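Local coordinates for protein amidohydrolase (Thermotoga maritima, PDB 3OOQ) that is probably a hydrolase of the amidohydrolase type, possibly with allantoinase activity, at residues F[226-231]-F[249-254]. Sequence-based numbering, arbitrary orientation.
Sequences HAHRAD and IEHGTE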
loop_
_atom_site.group_PDB
_atom_site.type_symbol
_atom_site.label_atom_id
_atom_site.label_comp_id
_atom_site.label_asym_id
_atom_site.label_seq_id
_atom_site.Cartn_x
_atom_site.Cartn_y
_atom_site.Cartn_z
ATOM N N HIS F 226 13.417 -26.405 -17.066
ATOM C CA HIS F 226 11.994 -26.615 -16.771
ATOM C C HIS F 226 11.172 -26.013 -17.912
ATOM O O HIS F 226 11.260 -24.804 -18.154
ATOM C CB HIS F 226 11.666 -25.934 -15.410
ATOM C CG HIS F 226 10.204 -25.758 -15.113
ATOM N ND1 HIS F 226 9.402 -24.822 -15.753
ATOM C CD2 HIS F 226 9.407 -26.368 -14.203
ATOM C CE1 HIS F 226 8.174 -24.881 -15.260
ATOM N NE2 HIS F 226 8.147 -25.821 -14.324
ATOM N N ALA F 227 10.390 -26.845 -18.600
ATOM C CA ALA F 227 9.514 -26.392 -19.687
ATOM C C ALA F 227 8.362 -27.346 -19.949
ATOM O O ALA F 227 8.558 -28.560 -20.012
ATOM C CB ALA F 227 10.305 -26.172 -20.999
ATOM N N HIS F 228 7.167 -26.790 -20.141
ATOM C CA HIS F 228 5.969 -27.597 -20.355
ATOM C C HIS F 228 5.484 -27.481 -21.784
ATOM O O HIS F 228 5.427 -28.476 -22.492
ATOM C CB HIS F 228 4.849 -27.190 -19.378
ATOM C CG HIS F 228 5.148 -27.511 -17.949
ATOM N ND1 HIS F 228 5.100 -28.797 -17.449
ATOM C CD2 HIS F 228 5.505 -26.716 -16.908
ATOM C CE1 HIS F 228 5.413 -28.782 -16.163
ATOM N NE2 HIS F 228 5.666 -27.531 -15.811
ATOM N N ARG F 229 5.126 -26.263 -22.197
ATOM C CA ARG F 229 4.574 -26.035 -23.523
ATOM C C ARG F 229 5.640 -26.274 -24.606
ATOM O O ARG F 229 6.814 -26.001 -24.390
ATOM C CB ARG F 229 3.966 -24.628 -23.610
ATOM C CG ARG F 229 2.829 -24.513 -24.620
ATOM C CD ARG F 229 2.105 -23.170 -24.492
ATOM N NE ARG F 229 2.966 -22.074 -24.925
ATOM C CZ ARG F 229 2.635 -20.788 -24.912
ATOM N NH1 ARG F 229 1.429 -20.407 -24.476
ATOM N NH2 ARG F 229 3.510 -19.877 -25.340
ATOM N N ALA F 230 5.237 -26.808 -25.759
ATOM C CA ALA F 230 6.203 -27.236 -26.789
ATOM C C ALA F 230 7.166 -26.105 -27.197
ATOM O O ALA F 230 8.374 -26.338 -27.363
ATOM C CB ALA F 230 5.470 -27.822 -28.044
ATOM N N ASP F 231 6.628 -24.894 -27.348
ATOM C CA ASP F 231 7.447 -23.741 -27.722
ATOM C C ASP F 231 8.516 -23.373 -26.678
ATOM O O ASP F 231 9.614 -22.965 -27.055
ATOM C CB ASP F 231 6.595 -22.507 -28.107
ATOM C CG ASP F 231 5.667 -22.034 -26.978
ATOM O OD1 ASP F 231 5.139 -22.864 -26.233
ATOM O OD2 ASP F 231 5.458 -20.816 -26.831
ATOM N N ILE F 249 15.694 -31.541 -20.401
ATOM C CA ILE F 249 14.388 -30.908 -20.271
ATOM C C ILE F 249 13.660 -31.495 -19.062
ATOM O O ILE F 249 13.557 -32.726 -18.947
ATOM C CB ILE F 249 13.551 -31.140 -21.532
ATOM C CG1 ILE F 249 14.212 -30.498 -22.771
ATOM C CG2 ILE F 249 12.138 -30.633 -21.332
ATOM C CD1 ILE F 249 14.130 -28.944 -22.798
ATOM N N GLU F 250 13.188 -30.633 -18.158
ATOM C CA GLU F 250 12.422 -31.069 -16.991
ATOM C C GLU F 250 10.931 -30.948 -17.274
ATOM O O GLU F 250 10.480 -29.934 -17.813
ATOM C CB GLU F 250 12.748 -30.235 -15.742
ATOM C CG GLU F 250 14.195 -29.873 -15.525
ATOM C CD GLU F 250 15.118 -31.084 -15.512
ATOM O OE1 GLU F 250 16.213 -30.963 -16.097
ATOM O OE2 GLU F 250 14.752 -32.146 -14.937
ATOM N N HIS F 251 10.182 -31.974 -16.866
ATOM C CA HIS F 251 8.732 -32.123 -17.117
ATOM C C HIS F 251 8.427 -32.417 -18.593
ATOM O O HIS F 251 7.898 -33.489 -18.913
ATOM C CB HIS F 251 7.913 -30.935 -16.612
ATOM C CG HIS F 251 8.335 -30.434 -15.266
ATOM N ND1 HIS F 251 8.158 -31.166 -14.110
ATOM C CD2 HIS F 251 8.922 -29.270 -14.891
ATOM C CE1 HIS F 251 8.625 -30.477 -13.079
ATOM N NE2 HIS F 251 9.088 -29.321 -13.524
ATOM N N GLY F 252 8.741 -31.467 -19.477
ATOM C CA GLY F 252 8.564 -31.662 -20.924
ATOM C C GLY F 252 7.162 -32.138 -21.270
ATOM O O GLY F 252 6.974 -33.030 -22.099
ATOM N N THR F 253 6.180 -31.518 -20.631
ATOM C CA THR F 253 4.778 -31.913 -20.745
ATOM C C THR F 253 4.325 -32.141 -22.197
ATOM O O THR F 253 3.642 -33.125 -22.472
ATOM C CB THR F 253 3.893 -30.881 -20.018
ATOM O OG1 THR F 253 4.177 -30.956 -18.618
ATOM C CG2 THR F 253 2.414 -31.151 -20.226
ATOM N N GLU F 254 4.734 -31.254 -23.114
ATOM C CA GLU F 254 4.375 -31.373 -24.525
ATOM C C GLU F 254 5.504 -31.891 -25.412
ATOM O O GLU F 254 5.441 -31.739 -26.640
ATOM C CB GLU F 254 3.843 -30.031 -25.054
ATOM C CG GLU F 254 2.570 -29.586 -24.362
ATOM C CD GLU F 254 1.876 -28.439 -25.066
ATOM O OE1 GLU F 254 2.504 -27.761 -25.916
ATOM O OE2 GLU F 254 0.680 -28.232 -24.770
#
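The rings of His228 and His251 lie nearly parallel, their planes 18° apart, but slid so that they barely overlap. CE1 of His228 approaches CB of His251 at 3.3 Å, while the His226 ring stands steeply to that of His251, completing a cluster of three imidazoles. The edge of His228 is held by Thr253: ND1 and OG1 lie 2.6 Å apart in a nearly straight hydrogen bond close to the ring plane; with CG anti to the carbonyl carbon (chi1 -67°), the ring is carried to that hydroxyl. Such a cluster, at the C-terminal ends of two neighbouring parallel strands, is consistent with the TIM-type barrel of amidohydrolases, whose active site lies there. A nearly straight bond from Ala227 N to Glu250 O (3.2 Å) continues the parallel pairing, and beyond it Glu254 N reaches His228 O at 2.9 Å. Glu254 then extends alongside Arg229, and its OE1 takes the N-H of Ala230, in the first turn of helix 230-243, at 2.9 Å on its anti side, well out of the carboxylate plane. Were Glu254 replaced by alanine, that N-H would probably lose its acceptor, and Lys257 and Gln100 of the second subunit their carboxylate mate. Arg229 grips Asp231 side-on, NE to OD1 and NH2 to OD2.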